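Local coordinates for metallophosphoesterase (Sphaerobacter thermophilus, PDB 3RQZ), which binds zinc ions at a paired metal site and probably acts as a phosphatase of the calcineurin-like metallophosphoesterase superfamily, at residues V49-I62 with E96-M108. Residues are numbered along the deposited sequence; the frame is centred on the assembly and turned at random.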
ATOM      1  N   VAL A  49       9.309  -8.280  -2.351  1.00 20.74           N
ATOM      2  CA  VAL A  49       9.112  -9.038  -1.115  1.00 21.15           C
ATOM      3  C   VAL A  49      10.398  -9.057  -0.283  1.00 21.22           C
ATOM      4  O   VAL A  49      10.364  -8.891   0.941  1.00 21.19           O
ATOM      5  CB  VAL A  49       8.655 -10.519  -1.389  1.00 21.31           C
ATOM      6  CG1 VAL A  49       8.750 -11.380  -0.117  1.00 21.23           C
ATOM      7  CG2 VAL A  49       7.260 -10.547  -1.935  1.00 21.41           C
ATOM      8  N   GLU A  50      11.528  -9.282  -0.940  1.00 21.84           N
ATOM      9  CA  GLU A  50      12.808  -9.343  -0.227  1.00 23.32           C
ATOM     10  C   GLU A  50      13.096  -8.038   0.509  1.00 22.85           C
ATOM     11  O   GLU A  50      13.485  -8.057   1.687  1.00 22.62           O
ATOM     12  CB  GLU A  50      13.951  -9.737  -1.177  1.00 23.55           C
ATOM     13  CG  GLU A  50      13.795 -11.180  -1.672  1.00 27.64           C
ATOM     14  CD  GLU A  50      14.650 -11.516  -2.885  1.00 33.73           C
ATOM     15  OE1 GLU A  50      15.596 -10.765  -3.173  1.00 36.41           O
ATOM     16  OE2 GLU A  50      14.397 -12.557  -3.538  1.00 37.01           O
ATOM     17  N   LEU A  51      12.847  -6.918  -0.161  1.00 21.96           N
ATOM     18  CA  LEU A  51      13.035  -5.593   0.433  1.00 23.02           C
ATOM     19  C   LEU A  51      12.110  -5.284   1.602  1.00 22.78           C
ATOM     20  O   LEU A  51      12.570  -4.870   2.680  1.00 22.93           O
ATOM     21  CB  LEU A  51      12.806  -4.506  -0.614  1.00 23.29           C
ATOM     22  CG  LEU A  51      13.996  -4.202  -1.495  1.00 25.28           C
ATOM     23  CD1 LEU A  51      13.582  -3.185  -2.509  1.00 25.68           C
ATOM     24  CD2 LEU A  51      15.092  -3.654  -0.648  1.00 27.20           C
ATOM     25  N   VAL A  52      10.807  -5.458   1.373  1.00 22.79           N
ATOM     26  CA  VAL A  52       9.812  -5.221   2.429  1.00 22.47           C
ATOM     27  C   VAL A  52      10.072  -6.092   3.673  1.00 21.74           C
ATOM     28  O   VAL A  52       9.957  -5.612   4.829  1.00 21.82           O
ATOM     29  CB  VAL A  52       8.347  -5.377   1.903  1.00 22.94           C
ATOM     30  CG1 VAL A  52       7.336  -5.406   3.092  1.00 23.09           C
ATOM     31  CG2 VAL A  52       8.006  -4.225   0.953  1.00 22.39           C
ATOM     32  N   ARG A  53      10.426  -7.359   3.455  1.00 20.88           N
ATOM     33  CA  ARG A  53      10.741  -8.275   4.568  1.00 20.35           C
ATOM     34  C   ARG A  53      11.792  -7.687   5.527  1.00 20.90           C
ATOM     35  O   ARG A  53      11.595  -7.675   6.767  1.00 20.02           O
ATOM     36  CB  ARG A  53      11.227  -9.625   4.041  1.00 20.03           C
ATOM     37  CG  ARG A  53      11.667 -10.586   5.137  1.00 20.46           C
ATOM     38  CD  ARG A  53      11.951 -11.971   4.567  1.00 22.18           C
ATOM     39  NE  ARG A  53      12.005 -12.952   5.637  1.00 23.75           N
ATOM     40  CZ  ARG A  53      11.857 -14.253   5.478  1.00 24.55           C
ATOM     41  NH1 ARG A  53      11.638 -14.775   4.258  1.00 25.57           N
ATOM     42  NH2 ARG A  53      11.914 -15.027   6.549  1.00 25.96           N
ATOM     43  N   VAL A  54      12.901  -7.213   4.950  1.00 21.76           N
ATOM     44  CA  VAL A  54      14.031  -6.694   5.729  1.00 23.02           C
ATOM     45  C   VAL A  54      13.667  -5.325   6.347  1.00 22.93           C
ATOM     46  O   VAL A  54      13.967  -5.054   7.518  1.00 23.55           O
ATOM     47  CB  VAL A  54      15.337  -6.556   4.828  1.00 23.87           C
ATOM     48  CG1 VAL A  54      16.421  -5.750   5.546  1.00 25.49           C
ATOM     49  CG2 VAL A  54      15.875  -7.920   4.465  1.00 23.42           C
ATOM     50  N   LEU A  55      12.997  -4.485   5.561  1.00 22.44           N
ATOM     51  CA  LEU A  55      12.753  -3.086   5.933  1.00 22.19           C
ATOM     52  C   LEU A  55      11.565  -2.813   6.857  1.00 21.69           C
ATOM     53  O   LEU A  55      11.509  -1.760   7.500  1.00 20.54           O
ATOM     54  CB  LEU A  55      12.607  -2.233   4.680  1.00 23.14           C
ATOM     55  CG  LEU A  55      13.861  -2.095   3.818  1.00 24.11           C
ATOM     56  CD1 LEU A  55      13.518  -1.256   2.588  1.00 27.63           C
ATOM     57  CD2 LEU A  55      15.001  -1.453   4.596  1.00 29.71           C
ATOM     58  N   ALA A  56      10.616  -3.752   6.916  1.00 20.76           N
ATOM     59  CA  ALA A  56       9.405  -3.549   7.707  1.00 20.33           C
ATOM     60  C   ALA A  56       9.275  -4.635   8.774  1.00 20.19           C
ATOM     61  O   ALA A  56       8.352  -5.438   8.722  1.00 20.73           O
ATOM     62  CB  ALA A  56       8.177  -3.508   6.780  1.00 20.97           C
ATOM     63  N   PRO A  57      10.212  -4.668   9.757  1.00 20.16           N
ATOM     64  CA  PRO A  57      10.149  -5.742  10.775  1.00 20.83           C
ATOM     65  C   PRO A  57       8.994  -5.598  11.794  1.00 21.07           C
ATOM     66  O   PRO A  57       8.644  -6.574  12.447  1.00 22.03           O
ATOM     67  CB  PRO A  57      11.507  -5.633  11.492  1.00 21.13           C
ATOM     68  CG  PRO A  57      11.929  -4.105  11.324  1.00 20.68           C
ATOM     69  CD  PRO A  57      11.436  -3.839   9.893  1.00 20.31           C
ATOM     70  N   ASN A  58       8.417  -4.412  11.941  1.00 20.80           N
ATOM     71  CA  ASN A  58       7.387  -4.217  12.973  1.00 21.57           C
ATOM     72  C   ASN A  58       5.967  -4.233  12.440  1.00 21.62           C
ATOM     73  O   ASN A  58       5.087  -4.811  13.085  1.00 23.24           O
ATOM     74  CB  ASN A  58       7.639  -2.905  13.755  1.00 21.95           C
ATOM     75  CG  ASN A  58       8.955  -2.916  14.488  1.00 23.57           C
ATOM     76  OD1 ASN A  58       9.235  -3.828  15.281  1.00 26.69           O
ATOM     77  ND2 ASN A  58       9.782  -1.906  14.237  1.00 25.52           N
ATOM     78  N   ILE A  59       5.727  -3.583  11.298  1.00 19.83           N
ATOM     79  CA  ILE A  59       4.382  -3.485  10.733  1.00 21.13           C
ATOM     80  C   ILE A  59       4.455  -3.876   9.259  1.00 20.15           C
ATOM     81  O   ILE A  59       5.056  -3.172   8.456  1.00 21.22           O
ATOM     82  CB  ILE A  59       3.752  -2.058  10.891  1.00 21.76           C
ATOM     83  CG1 ILE A  59       3.636  -1.637  12.364  1.00 24.17           C
ATOM     84  CG2 ILE A  59       2.335  -1.983  10.216  1.00 22.73           C
ATOM     85  CD1 ILE A  59       2.470  -2.251  13.061  1.00 28.17           C
ATOM     86  N   SER A  60       3.881  -5.022   8.920  1.00 19.90           N
ATOM     87  CA  SER A  60       3.834  -5.496   7.539  1.00 19.34           C
ATOM     88  C   SER A  60       2.608  -6.401   7.464  1.00 19.53           C
ATOM     89  O   SER A  60       2.618  -7.518   7.995  1.00 18.99           O
ATOM     90  CB  SER A  60       5.102  -6.304   7.196  1.00 19.64           C
ATOM     91  OG  SER A  60       5.094  -6.747   5.830  1.00 20.81           O
ATOM     92  N   VAL A  61       1.527  -5.908   6.857  1.00 19.40           N
ATOM     93  CA  VAL A  61       0.300  -6.657   6.853  1.00 19.17           C
ATOM     94  C   VAL A  61       0.041  -7.177   5.417  1.00 19.80           C
ATOM     95  O   VAL A  61       0.586  -6.649   4.457  1.00 20.86           O
ATOM     96  CB  VAL A  61      -0.913  -5.817   7.456  1.00 18.71           C
ATOM     97  CG1 VAL A  61      -0.645  -5.445   8.954  1.00 19.28           C
ATOM     98  CG2 VAL A  61      -1.194  -4.560   6.644  1.00 19.67           C
ATOM     99  N   ILE A  62      -0.737  -8.248   5.295  1.00 20.36           N
ATOM    100  CA  ILE A  62      -0.929  -8.920   4.026  1.00 20.30           C
ATOM    101  C   ILE A  62      -1.985  -8.133   3.250  1.00 20.14           C
ATOM    102  O   ILE A  62      -2.914  -7.563   3.860  1.00 21.47           O
ATOM    103  CB  ILE A  62      -1.366 -10.400   4.254  1.00 20.92           C
ATOM    104  CG1 ILE A  62      -1.423 -11.160   2.948  1.00 22.26           C
ATOM    105  CG2 ILE A  62      -2.751 -10.525   4.946  1.00 20.22           C
ATOM    106  CD1 ILE A  62      -0.524 -12.332   2.923  1.00 26.05           C
ATOM    107  N   GLU A  96      11.012 -18.977   0.121  1.00 29.94           N
ATOM    108  CA  GLU A  96      11.250 -17.935   1.113  1.00 30.56           C
ATOM    109  C   GLU A  96      10.227 -16.790   1.024  1.00 28.46           C
ATOM    110  O   GLU A  96       9.831 -16.246   2.054  1.00 26.81           O
ATOM    111  CB  GLU A  96      12.680 -17.388   0.978  1.00 32.05           C
ATOM    112  CG  GLU A  96      12.868 -16.532  -0.299  1.00 35.62           C
ATOM    113  CD  GLU A  96      14.267 -16.000  -0.468  1.00 43.24           C
ATOM    114  OE1 GLU A  96      14.919 -16.357  -1.499  1.00 47.54           O
ATOM    115  OE2 GLU A  96      14.708 -15.224   0.426  1.00 46.33           O
ATOM    116  N   HIS A  97       9.816 -16.428  -0.204  1.00 27.65           N
ATOM    117  CA  HIS A  97       8.819 -15.376  -0.417  1.00 25.96           C
ATOM    118  C   HIS A  97       7.449 -15.847   0.003  1.00 25.43           C
ATOM    119  O   HIS A  97       6.707 -15.082   0.629  1.00 24.65           O
ATOM    120  CB  HIS A  97       8.747 -14.935  -1.880  1.00 26.87           C
ATOM    121  CG  HIS A  97      10.083 -14.671  -2.477  1.00 27.34           C
ATOM    122  ND1 HIS A  97      10.673 -15.537  -3.369  1.00 27.06           N
ATOM    123  CD2 HIS A  97      10.982 -13.686  -2.246  1.00 26.67           C
ATOM    124  CE1 HIS A  97      11.871 -15.084  -3.686  1.00 27.56           C
ATOM    125  NE2 HIS A  97      12.079 -13.956  -3.026  1.00 28.60           N
ATOM    126  N   LEU A  98       7.105 -17.088  -0.383  1.00 25.25           N
ATOM    127  CA  LEU A  98       5.855 -17.715   0.053  1.00 25.10           C
ATOM    128  C   LEU A  98       5.764 -17.812   1.582  1.00 24.34           C
ATOM    129  O   LEU A  98       4.735 -17.483   2.160  1.00 23.66           O
ATOM    130  CB  LEU A  98       5.678 -19.100  -0.602  1.00 26.10           C
ATOM    131  CG  LEU A  98       5.605 -18.963  -2.144  1.00 26.88           C
ATOM    132  CD1 LEU A  98       5.879 -20.312  -2.856  1.00 30.70           C
ATOM    133  CD2 LEU A  98       4.248 -18.349  -2.548  1.00 27.35           C
ATOM    134  N   GLN A  99       6.835 -18.263   2.233  1.00 24.47           N
ATOM    135  CA  GLN A  99       6.839 -18.368   3.707  1.00 24.52           C
ATOM    136  C   GLN A  99       6.655 -17.010   4.364  1.00 22.81           C
ATOM    137  O   GLN A  99       5.948 -16.875   5.364  1.00 22.30           O
ATOM    138  CB  GLN A  99       8.138 -19.003   4.212  1.00 25.69           C
ATOM    139  CG  GLN A  99       8.272 -20.491   3.904  1.00 28.99           C
ATOM    140  CD  GLN A  99       9.678 -20.989   4.198  1.00 34.97           C
ATOM    141  OE1 GLN A  99      10.403 -20.366   4.955  1.00 38.24           O
ATOM    142  NE2 GLN A  99      10.070 -22.101   3.586  1.00 37.27           N
ATOM    143  N   TYR A 100       7.295 -15.990   3.810  1.00 21.83           N
ATOM    144  CA  TYR A 100       7.155 -14.682   4.405  1.00 21.42           C
ATOM    145  C   TYR A 100       5.710 -14.156   4.299  1.00 21.04           C
ATOM    146  O   TYR A 100       5.147 -13.650   5.267  1.00 21.65           O
ATOM    147  CB  TYR A 100       8.135 -13.669   3.770  1.00 20.43           C
ATOM    148  CG  TYR A 100       7.918 -12.267   4.280  1.00 19.07           C
ATOM    149  CD1 TYR A 100       8.343 -11.902   5.561  1.00 18.78           C
ATOM    150  CD2 TYR A 100       7.307 -11.297   3.473  1.00 18.55           C
ATOM    151  CE1 TYR A 100       8.137 -10.604   6.058  1.00 18.32           C
ATOM    152  CE2 TYR A 100       7.093 -10.003   3.940  1.00 18.64           C
ATOM    153  CZ  TYR A 100       7.524  -9.658   5.253  1.00 19.47           C
ATOM    154  OH  TYR A 100       7.337  -8.373   5.725  1.00 20.61           O
ATOM    155  N   LEU A 101       5.156 -14.216   3.096  1.00 21.50           N
ATOM    156  CA  LEU A 101       3.778 -13.761   2.864  1.00 21.54           C
ATOM    157  C   LEU A 101       2.793 -14.534   3.723  1.00 21.93           C
ATOM    158  O   LEU A 101       1.903 -13.922   4.300  1.00 22.27           O
ATOM    159  CB  LEU A 101       3.404 -13.804   1.392  1.00 20.67           C
ATOM    160  CG  LEU A 101       4.196 -12.837   0.495  1.00 20.40           C
ATOM    161  CD1 LEU A 101       3.808 -13.112  -0.932  1.00 23.02           C
ATOM    162  CD2 LEU A 101       4.011 -11.338   0.863  1.00 22.62           C
ATOM    163  N   GLU A 102       2.977 -15.859   3.815  1.00 23.00           N
ATOM    164  CA  GLU A 102       2.143 -16.703   4.658  1.00 23.87           C
ATOM    165  C   GLU A 102       2.214 -16.309   6.126  1.00 23.80           C
ATOM    166  O   GLU A 102       1.274 -16.560   6.892  1.00 23.84           O
ATOM    167  CB  GLU A 102       2.516 -18.188   4.495  1.00 25.67           C
ATOM    168  CG  GLU A 102       2.081 -18.755   3.144  1.00 31.65           C
ATOM    169  CD  GLU A 102       2.761 -20.088   2.750  1.00 39.02           C
ATOM    170  OE1 GLU A 102       3.460 -20.698   3.593  1.00 42.62           O
ATOM    171  OE2 GLU A 102       2.590 -20.527   1.585  1.00 42.14           O
ATOM    172  N   SER A 103       3.313 -15.671   6.530  1.00 22.39           N
ATOM    173  CA  SER A 103       3.463 -15.374   7.948  1.00 21.47           C
ATOM    174  C   SER A 103       2.705 -14.125   8.363  1.00 21.13           C
ATOM    175  O   SER A 103       2.481 -13.916   9.568  1.00 21.63           O
ATOM    176  CB  SER A 103       4.951 -15.253   8.312  1.00 20.86           C
ATOM    177  OG  SER A 103       5.509 -14.012   7.872  1.00 21.69           O
ATOM    178  N   LEU A 104       2.303 -13.297   7.383  1.00 20.49           N
ATOM    179  CA  LEU A 104       1.855 -11.940   7.683  1.00 20.16           C
ATOM    180  C   LEU A 104       0.456 -11.925   8.313  1.00 20.48           C
ATOM    181  O   LEU A 104      -0.422 -12.675   7.892  1.00 21.22           O
ATOM    182  CB  LEU A 104       1.921 -11.003   6.460  1.00 18.99           C
ATOM    183  CG  LEU A 104       3.289 -10.793   5.790  1.00 18.96           C
ATOM    184  CD1 LEU A 104       3.179  -9.729   4.684  1.00 19.60           C
ATOM    185  CD2 LEU A 104       4.368 -10.339   6.793  1.00 18.03           C
ATOM    186  N   PRO A 105       0.264 -11.078   9.331  1.00 20.30           N
ATOM    187  CA  PRO A 105      -1.035 -10.866   9.933  1.00 20.37           C
ATOM    188  C   PRO A 105      -1.903 -10.014   8.995  1.00 20.72           C
ATOM    189  O   PRO A 105      -1.382  -9.297   8.111  1.00 18.86           O
ATOM    190  CB  PRO A 105      -0.668 -10.090  11.197  1.00 21.57           C
ATOM    191  CG  PRO A 105       0.465  -9.182  10.719  1.00 20.48           C
ATOM    192  CD  PRO A 105       1.268 -10.122   9.845  1.00 20.14           C
ATOM    193  N   ASN A 106      -3.219 -10.115   9.117  1.00 21.70           N
ATOM    194  CA  ASN A 106      -4.050  -9.170   8.352  1.00 22.17           C
ATOM    195  C   ASN A 106      -4.294  -7.855   9.097  1.00 22.05           C
ATOM    196  O   ASN A 106      -4.855  -6.922   8.554  1.00 22.51           O
ATOM    197  CB  ASN A 106      -5.336  -9.853   7.830  1.00 23.10           C
ATOM    198  CG  ASN A 106      -6.320 -10.204   8.911  1.00 24.41           C
ATOM    199  OD1 ASN A 106      -6.332  -9.610   9.964  1.00 25.11           O
ATOM    200  ND2 ASN A 106      -7.181 -11.182   8.630  1.00 27.71           N
ATOM    201  N   ARG A 107      -3.854  -7.784  10.356  1.00 22.23           N
ATOM    202  CA  ARG A 107      -4.124  -6.610  11.166  1.00 23.11           C
ATOM    203  C   ARG A 107      -3.026  -6.447  12.185  1.00 23.15           C
ATOM    204  O   ARG A 107      -2.693  -7.392  12.896  1.00 23.97           O
ATOM    205  CB  ARG A 107      -5.475  -6.731  11.887  1.00 23.56           C
ATOM    206  CG  ARG A 107      -5.980  -5.410  12.599  1.00 24.90           C
ATOM    207  CD  ARG A 107      -7.056  -5.665  13.667  1.00 27.61           C
ATOM    208  NE  ARG A 107      -8.042  -6.652  13.263  1.00 32.06           N
ATOM    209  CZ  ARG A 107      -9.215  -6.362  12.697  1.00 33.42           C
ATOM    210  NH1 ARG A 107     -10.027  -7.342  12.335  1.00 34.71           N
ATOM    211  NH2 ARG A 107      -9.582  -5.103  12.504  1.00 33.67           N
HETATM  212  N   MSE A 108      -2.516  -5.237  12.324  1.00 23.07           N
HETATM  213  CA  MSE A 108      -1.645  -4.932  13.460  1.00 23.74           C
HETATM  214  C   MSE A 108      -2.244  -3.808  14.313  1.00 24.40           C
HETATM  215  O   MSE A 108      -2.679  -2.781  13.788  1.00 23.33           O
HETATM  216  CB  MSE A 108      -0.238  -4.574  12.966  1.00 23.21           C
HETATM  217  CG  MSE A 108       0.559  -5.845  12.445  1.00 24.02           C
HETATM  218 SE   MSE A 108       1.011  -7.046  13.945  0.75 25.83          SE
HETATM  219  CE  MSE A 108       1.884  -5.715  15.000  1.00 29.28           C
TER
HETATM  220  O   HOH W   1       9.151  -7.995   7.808  1.00 23.37           O
HETATM  221  O   HOH W   2      11.841 -17.685   4.906  1.00 29.93           O
HETATM  222  O   HOH W   3      12.448 -13.338   1.517  1.00 67.00           O
HETATM  223  O   HOH W   4      -4.532  -6.438   5.864  1.00 24.59           O
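Two polar groups meet Tyr100 OH: Ser60 OG and a water. Ser60 OG lies 2.8 Å from Tyr100 OH and can donate to it, though its proton has another acceptor in reach. The phenol donates to a water at 2.8 Å from Tyr100 OH, and that water in turn donates to Arg53 O and Ala56 O, where helix 45-55 ends. The contact belongs to the calcineurin-like phosphoesterase fold. Helix 45-55 and the edge strand 59-60 of one sheet meet helix 95-103 and the edge strand 107-110 of the other.

The two helix segments cross at 49°. The Tyr100 ring lies between the Arg53 chain and Leu104. Its CG stands anti to the backbone N (chi1 175°), which sends the ring across to Arg53 and Ser60. Arg53 CB sits over the centre of one ring face, a CH-pi contact of 3.8 Å from Arg53 CB to the Tyr100 ring centroid. Leu104 CD2 lies over the opposite face, nearer the rim. The extended Arg53 chain then runs back along the ring. Waters join its NH1 to Gln99 OE1 and to Glu96 OE2.

His97 NE2 donates to Glu50 OE2 over 2.8 Å, nearly straight at 167°. The acceptor uses its anti lone pair and lies in the ring plane. His97 ND1 is hydrogen-bonded to the backbone N of Gln94, so both ring nitrogens are held. Val49 CG1 fits between the His97 ring edge and Tyr100 CD2.

Past Ser60 the backbones pair once: Ile62 N donates to Pro105 O at 3.1 Å. The Ile62 side chain is about 7 Å from that of the zinc ligand Asp37. Further along, Met108, a selenomethionine, packs on the strand side, its CB 3.6 Å from Ile59 CD1 and its CG 3.7 Å from Val61 CG1.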